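Local coordinates for protein glutamate racemase (Escherichia coli, PDB 2JFN) that belongs to the Asp/Glu/hydantoin racemase family, an alpha/beta enzyme modelled here with bound glutamic acid and uridine-5'-diphosphate-N-acetylmuramoyl-L-alanine, at residues S162-L168 and A182-L187; F107-V111 and H241-D245; L85-V89 and T235-L239. All coordinates share one frame; numbering follows the deposited sequence.

Contact 1. Residues S162-L168 and A182-L187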
# COMPACT_ATOMS: atom_id res chain seq x y z
N SER A 162 -7.25 10.72 -6.13
CA SER A 162 -7.80 11.44 -4.99
C SER A 162 -6.96 11.39 -3.73
O SER A 162 -6.86 10.35 -3.08
CB SER A 162 -9.20 10.90 -4.67
OG SER A 162 -9.70 11.50 -3.47
N ALA A 163 -6.36 12.52 -3.38
CA ALA A 163 -5.56 12.60 -2.17
C ALA A 163 -6.52 12.60 -0.98
O ALA A 163 -6.18 12.14 0.11
CB ALA A 163 -4.74 13.88 -2.18
N GLU A 164 -7.74 13.10 -1.20
CA GLU A 164 -8.73 13.15 -0.13
C GLU A 164 -9.14 11.74 0.33
O GLU A 164 -9.38 11.51 1.51
CB GLU A 164 -9.97 13.90 -0.61
CG GLU A 164 -10.99 14.14 0.50
CD GLU A 164 -12.19 14.95 0.04
OE1 GLU A 164 -12.12 15.54 -1.06
OE2 GLU A 164 -13.19 15.00 0.78
N MET A 165 -9.21 10.81 -0.61
CA MET A 165 -9.59 9.45 -0.24
C MET A 165 -8.52 8.85 0.67
O MET A 165 -8.82 8.06 1.57
CB MET A 165 -9.78 8.60 -1.49
CG MET A 165 -10.56 7.32 -1.23
SD MET A 165 -10.88 6.38 -2.73
CE MET A 165 -12.19 7.33 -3.46
N VAL A 166 -7.26 9.21 0.42
CA VAL A 166 -6.18 8.71 1.25
C VAL A 166 -6.43 9.17 2.68
O VAL A 166 -6.28 8.40 3.63
CB VAL A 166 -4.81 9.24 0.78
CG1 VAL A 166 -3.71 8.73 1.70
CG2 VAL A 166 -4.55 8.79 -0.65
N GLU A 167 -6.81 10.44 2.83
CA GLU A 167 -7.09 11.01 4.14
C GLU A 167 -8.28 10.35 4.81
O GLU A 167 -8.31 10.18 6.02
CB GLU A 167 -7.34 12.52 4.01
CG GLU A 167 -6.09 13.33 3.76
CD GLU A 167 -4.99 13.00 4.75
OE1 GLU A 167 -5.27 12.94 5.97
OE2 GLU A 167 -3.83 12.81 4.32
N LEU A 168 -9.28 9.97 4.01
CA LEU A 168 -10.45 9.31 4.55
C LEU A 168 -10.01 7.98 5.16
O LEU A 168 -10.48 7.60 6.24
CB LEU A 168 -11.49 9.09 3.45
CG LEU A 168 -12.17 10.38 2.98
CD1 LEU A 168 -13.10 10.08 1.82
CD2 LEU A 168 -12.94 11.00 4.13
N ALA A 182 -18.85 12.44 1.39
CA ALA A 182 -17.56 12.89 0.88
C ALA A 182 -17.11 11.94 -0.23
O ALA A 182 -16.59 12.37 -1.25
CB ALA A 182 -16.53 12.91 2.02
N LEU A 183 -17.32 10.64 -0.02
CA LEU A 183 -16.96 9.64 -1.01
C LEU A 183 -17.77 9.81 -2.29
O LEU A 183 -17.22 9.75 -3.39
CB LEU A 183 -17.18 8.23 -0.47
CG LEU A 183 -16.00 7.52 0.17
CD1 LEU A 183 -16.43 6.10 0.55
CD2 LEU A 183 -14.81 7.48 -0.79
N LYS A 184 -19.07 10.00 -2.14
CA LYS A 184 -19.95 10.17 -3.30
C LYS A 184 -19.50 11.36 -4.13
O LYS A 184 -19.55 11.34 -5.36
CB LYS A 184 -21.40 10.38 -2.85
CG LYS A 184 -22.04 9.16 -2.22
CD LYS A 184 -23.41 9.49 -1.65
CE LYS A 184 -23.98 8.31 -0.89
NZ LYS A 184 -25.27 8.65 -0.22
N ARG A 185 -19.06 12.41 -3.44
CA ARG A 185 -18.60 13.62 -4.11
C ARG A 185 -17.34 13.31 -4.91
O ARG A 185 -17.22 13.67 -6.08
CB ARG A 185 -18.31 14.71 -3.07
CG ARG A 185 -17.80 16.01 -3.67
CD ARG A 185 -18.86 16.68 -4.54
NE ARG A 185 -18.28 17.77 -5.32
CZ ARG A 185 -17.44 17.58 -6.34
NH1 ARG A 185 -17.09 16.35 -6.70
NH2 ARG A 185 -16.94 18.63 -6.99
N ILE A 186 -16.40 12.63 -4.26
CA ILE A 186 -15.16 12.27 -4.93
C ILE A 186 -15.45 11.40 -6.15
O ILE A 186 -14.84 11.57 -7.21
CB ILE A 186 -14.22 11.50 -3.96
CG1 ILE A 186 -13.81 12.41 -2.80
CG2 ILE A 186 -13.00 10.98 -4.71
CD1 ILE A 186 -13.00 11.71 -1.71
N LEU A 187 -16.39 10.47 -6.01
CA LEU A 187 -16.75 9.56 -7.10
C LEU A 187 -17.85 10.08 -8.03
O LEU A 187 -18.29 9.37 -8.93
CB LEU A 187 -17.16 8.20 -6.51
CG LEU A 187 -16.06 7.45 -5.74
CD1 LEU A 187 -16.66 6.29 -4.96
CD2 LEU A 187 -15.01 6.96 -6.71
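I186 buries the most surface of any residue in this contact, its CD1 reaching tip to tip toward L168 CD1 at 3.9 Å. The helices, 163-174 and 180-186, follow one another in the chain and form an antiparallel helical hairpin; the axes of the segments 163-168 and 182-186 come within 10.6 Å at 159°. I186 CD1 lies 3.8 Å from E164 CD, beside the extended stem of that glutamate, whose CB and CG are at similar range, while CG2 points to the start of the first helix and lies 3.6 Å from S162 OG. With CG anti to the backbone N, E164 carries its carboxylate past I186 until OE2 stands near A182 CB. Its apolar stem packs along the solvent side of I186, the acid itself being exposed.

The deeper half belongs to M165. Its chain bends at the sulfur (chi3 -76°) and lies at about a right angle to L183, with CE 3.7 Å from L183 CD2 and 3.9 Å from I186 CG2. L168 CD1 approaches the same L183 methyl at 4.1 Å, so L183 CD2 is touched by two residues of the other helix.

Around this first shell, M165 also rests on F207 and L210, and L183 and L187 pack on V217 of helix 211-217, which backs the hairpin. V166, on the same helix as M165, touches the bound glutamic acid, so this helix reaches the ligand while the M165 side chain stays about 10 Å from it. The start of the helix is fixed by S162, whose backbone bonds to A134 and which occupies the N-cap: S162 OG accepts from M165 N, with an N-H...O angle of 149°.

Contact 2. Residues F107-V111 and H241-D245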
# COMPACT_ATOMS: atom_id res chain seq x y z
N PHE A 107 20.35 -3.30 -0.63
CA PHE A 107 20.13 -4.45 0.22
C PHE A 107 20.28 -5.82 -0.41
O PHE A 107 20.13 -5.98 -1.62
CB PHE A 107 18.76 -4.33 0.89
CG PHE A 107 18.58 -3.04 1.64
CD1 PHE A 107 17.87 -1.99 1.07
CD2 PHE A 107 19.18 -2.85 2.88
CE1 PHE A 107 17.76 -0.76 1.72
CE2 PHE A 107 19.08 -1.62 3.55
CZ PHE A 107 18.36 -0.58 2.97
N ASP A 108 20.59 -6.80 0.43
CA ASP A 108 20.77 -8.17 -0.03
C ASP A 108 19.68 -9.11 0.42
O ASP A 108 19.92 -10.26 0.79
CB ASP A 108 22.14 -8.68 0.40
CG ASP A 108 23.26 -7.98 -0.33
OD1 ASP A 108 23.25 -8.02 -1.58
OD2 ASP A 108 24.13 -7.39 0.33
N PHE A 109 18.46 -8.59 0.42
CA PHE A 109 17.30 -9.38 0.75
C PHE A 109 16.30 -8.95 -0.31
O PHE A 109 16.36 -7.83 -0.82
CB PHE A 109 16.80 -9.11 2.18
CG PHE A 109 16.63 -7.66 2.51
CD1 PHE A 109 15.58 -6.91 1.98
CD2 PHE A 109 17.52 -7.03 3.39
CE1 PHE A 109 15.42 -5.57 2.31
CE2 PHE A 109 17.37 -5.69 3.73
CZ PHE A 109 16.32 -4.95 3.19
N PRO A 110 15.39 -9.85 -0.70
CA PRO A 110 14.42 -9.48 -1.72
C PRO A 110 13.51 -8.33 -1.31
O PRO A 110 13.14 -8.19 -0.15
CB PRO A 110 13.67 -10.79 -1.98
CG PRO A 110 13.73 -11.47 -0.65
CD PRO A 110 15.15 -11.22 -0.19
N VAL A 111 13.17 -7.50 -2.28
CA VAL A 111 12.29 -6.36 -2.04
C VAL A 111 11.08 -6.50 -2.95
O VAL A 111 11.22 -6.70 -4.15
CB VAL A 111 12.99 -5.02 -2.34
CG1 VAL A 111 12.05 -3.85 -2.05
CG2 VAL A 111 14.27 -4.91 -1.49
N HIS A 241 12.44 -18.99 -2.30
CA HIS A 241 13.52 -19.05 -3.27
C HIS A 241 14.59 -17.96 -3.24
O HIS A 241 15.53 -18.02 -4.03
CB HIS A 241 12.91 -19.13 -4.68
CG HIS A 241 11.94 -20.26 -4.86
ND1 HIS A 241 11.21 -20.44 -6.01
CD2 HIS A 241 11.57 -21.26 -4.02
CE1 HIS A 241 10.43 -21.50 -5.88
NE2 HIS A 241 10.63 -22.02 -4.68
N GLU A 242 14.47 -16.97 -2.35
CA GLU A 242 15.46 -15.89 -2.33
C GLU A 242 15.85 -15.27 -1.00
O GLU A 242 16.97 -14.77 -0.85
CB GLU A 242 15.01 -14.76 -3.26
CG GLU A 242 15.07 -15.09 -4.74
CD GLU A 242 14.55 -13.95 -5.59
OE1 GLU A 242 14.90 -12.78 -5.31
OE2 GLU A 242 13.81 -14.23 -6.56
N ALA A 243 14.94 -15.28 -0.03
CA ALA A 243 15.21 -14.66 1.27
C ALA A 243 16.32 -15.30 2.10
O ALA A 243 16.38 -16.52 2.25
CB ALA A 243 13.92 -14.61 2.09
N PRO A 244 17.21 -14.46 2.65
CA PRO A 244 18.31 -14.98 3.48
C PRO A 244 17.73 -15.42 4.82
O PRO A 244 16.63 -15.01 5.19
CB PRO A 244 19.24 -13.77 3.60
CG PRO A 244 18.28 -12.61 3.57
CD PRO A 244 17.34 -13.01 2.45
N ASP A 245 18.48 -16.25 5.55
CA ASP A 245 18.03 -16.75 6.85
C ASP A 245 18.05 -15.69 7.95
O ASP A 245 18.85 -15.77 8.88
CB ASP A 245 18.91 -17.94 7.28
CG ASP A 245 18.37 -18.66 8.50
OD1 ASP A 245 19.15 -19.34 9.19
OD2 ASP A 245 17.16 -18.55 8.77
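P110 presses its ring against the backbone of A243, with P110 CD 3.7 Å from A243 CA and P110 CG 4.2 Å from A243 CB. The same CD also meets a second proline, 3.9 Å from P244 CD. P244 also meets the residues before P110: its CD is 3.9 Å from F109 CB, and its CG lies near the carbonyl oxygen of D108. E242 also reaches the P110 ring, its extended chain bringing OE1 to 4.1 Å from P110 CB.

F109 offers little more than its CB. Its ring is carried off toward Q80 of helix 65-82 because chi1 is 50°, which sets CG between the backbone N and the carbonyl carbon. F107 CB sits 3.4 Å above one face of that ring, offset toward the rim.

No hydrogen bond joins the two loops; two rigid proline rings and a short alanine meet by van der Waals contact at the surface. P110 also packs inward on L87 and L238. Each loop carries the chain from the end of a helix into a strand, and 107-111 closes the beta-alpha-beta crossover of strand 87-90, helix 93-106 and strand 111-112, a unit typical of alpha/beta folds.

Contact 3. Residues L85-V89 and T235-L239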
# COMPACT_ATOMS: atom_id res chain seq x y z
N LEU A 85 16.71 -8.29 7.95
CA LEU A 85 15.46 -8.59 7.25
C LEU A 85 15.57 -9.75 6.27
O LEU A 85 16.56 -9.89 5.58
CB LEU A 85 14.98 -7.35 6.50
CG LEU A 85 14.83 -6.05 7.29
CD1 LEU A 85 14.48 -4.90 6.35
CD2 LEU A 85 13.77 -6.23 8.35
N ALA A 86 14.54 -10.58 6.23
CA ALA A 86 14.51 -11.69 5.29
C ALA A 86 13.90 -11.13 3.99
O ALA A 86 14.23 -11.57 2.89
CB ALA A 86 13.65 -12.83 5.84
N LEU A 87 13.02 -10.14 4.14
CA LEU A 87 12.36 -9.55 2.98
C LEU A 87 11.63 -8.27 3.39
O LEU A 87 11.19 -8.13 4.53
CB LEU A 87 11.35 -10.56 2.41
CG LEU A 87 10.35 -10.18 1.31
CD1 LEU A 87 9.89 -11.46 0.62
CD2 LEU A 87 9.16 -9.42 1.90
N ALA A 88 11.52 -7.34 2.44
CA ALA A 88 10.83 -6.08 2.68
C ALA A 88 9.81 -5.81 1.58
O ALA A 88 10.07 -6.05 0.40
CB ALA A 88 11.83 -4.94 2.75
N VAL A 89 8.66 -5.29 1.98
CA VAL A 89 7.60 -4.96 1.04
C VAL A 89 7.32 -3.47 1.06
O VAL A 89 7.04 -2.90 2.12
CB VAL A 89 6.27 -5.67 1.40
CG1 VAL A 89 5.22 -5.36 0.34
CG2 VAL A 89 6.50 -7.17 1.52
N THR A 235 5.39 -12.81 -1.87
CA THR A 235 6.18 -12.81 -0.64
C THR A 235 6.51 -14.24 -0.23
O THR A 235 7.66 -14.56 0.10
CB THR A 235 5.40 -12.11 0.51
OG1 THR A 235 5.28 -10.71 0.20
CG2 THR A 235 6.14 -12.26 1.85
N ALA A 236 5.51 -15.11 -0.28
CA ALA A 236 5.70 -16.52 0.06
C ALA A 236 6.70 -17.16 -0.91
O ALA A 236 7.52 -17.99 -0.51
CB ALA A 236 4.37 -17.26 0.01
N TRP A 237 6.65 -16.78 -2.18
CA TRP A 237 7.57 -17.35 -3.16
C TRP A 237 9.01 -16.90 -2.89
O TRP A 237 9.95 -17.69 -2.99
CB TRP A 237 7.19 -16.92 -4.58
CG TRP A 237 7.95 -17.66 -5.65
CD1 TRP A 237 7.69 -18.91 -6.14
CD2 TRP A 237 9.13 -17.21 -6.34
NE1 TRP A 237 8.62 -19.26 -7.09
CE2 TRP A 237 9.52 -18.23 -7.23
CE3 TRP A 237 9.89 -16.03 -6.29
CZ2 TRP A 237 10.64 -18.12 -8.07
CZ3 TRP A 237 11.00 -15.92 -7.12
CH2 TRP A 237 11.36 -16.96 -8.00
N LEU A 238 9.18 -15.62 -2.55
CA LEU A 238 10.51 -15.08 -2.28
C LEU A 238 11.10 -15.63 -0.99
O LEU A 238 12.31 -15.85 -0.89
CB LEU A 238 10.45 -13.55 -2.21
CG LEU A 238 10.15 -12.87 -3.54
CD1 LEU A 238 9.94 -11.39 -3.33
CD2 LEU A 238 11.29 -13.11 -4.52
N LEU A 239 10.25 -15.87 0.01
CA LEU A 239 10.73 -16.41 1.26
C LEU A 239 11.21 -17.84 1.03
O LEU A 239 11.98 -18.39 1.82
CB LEU A 239 9.63 -16.39 2.32
CG LEU A 239 9.24 -15.00 2.84
CD1 LEU A 239 8.05 -15.11 3.77
CD2 LEU A 239 10.43 -14.37 3.55
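L87 stands out from its strand toward the helix and meets L238 at about a right angle, with L87 CD1 3.6 Å from L238 CB. Its CG is anti to the backbone N (chi1 172°), which extends the side chain toward the helix, CD1 meeting both T235 and L238. There the leucine slants across T235: CD1 is 4.0 Å and CD2 4.1 Å from T235 CG2. L239 closes in from the next helical position, its CD2 4.1 Å from L87 CB and 4.2 Å from A86 CB.

At the other end, V89 and T235 also meet nearly at a right angle, with V89 CG2 4.0 Å from T235 OG1. That hydroxyl is hydrogen-bonded to I231 O within its own helix, so the threonine turns its methyl to L87 with its polar need met. I40 of helix 33-43 touches both V89 and T235.

The strand and helix segments run roughly antiparallel, at 161°, with axes 9.9 Å apart, as in a helix laid on the face of an alpha/beta sheet. With T235 O taken up by L239 N and no hydrogen bond spanning the interface, the join rests on van der Waals contact between mostly buried aliphatic groups.

Overall arrangement
Contacts 2 and 3 form one neighbourhood, their centres about 6 Å apart: helix 228-241 packs on strand 87-90 in contact 3, and the loop that follows it meets the loop leading to strand 111-112 in contact 2. They are joined by probable hydrogen bonds, A243 N to L238 O and P110 O to A88 N. Contact 3 is buried and made mainly of aliphatic side chains, whereas contact 2 lies at the surface and relies on proline rings. Contact 1 is partly buried and lies on the opposite side of the chain's centre, about 32 Å from contact 3 between centres. It joins helix to helix beside the other, four-stranded sheet, mixing methyl packing with an exposed glutamate stem.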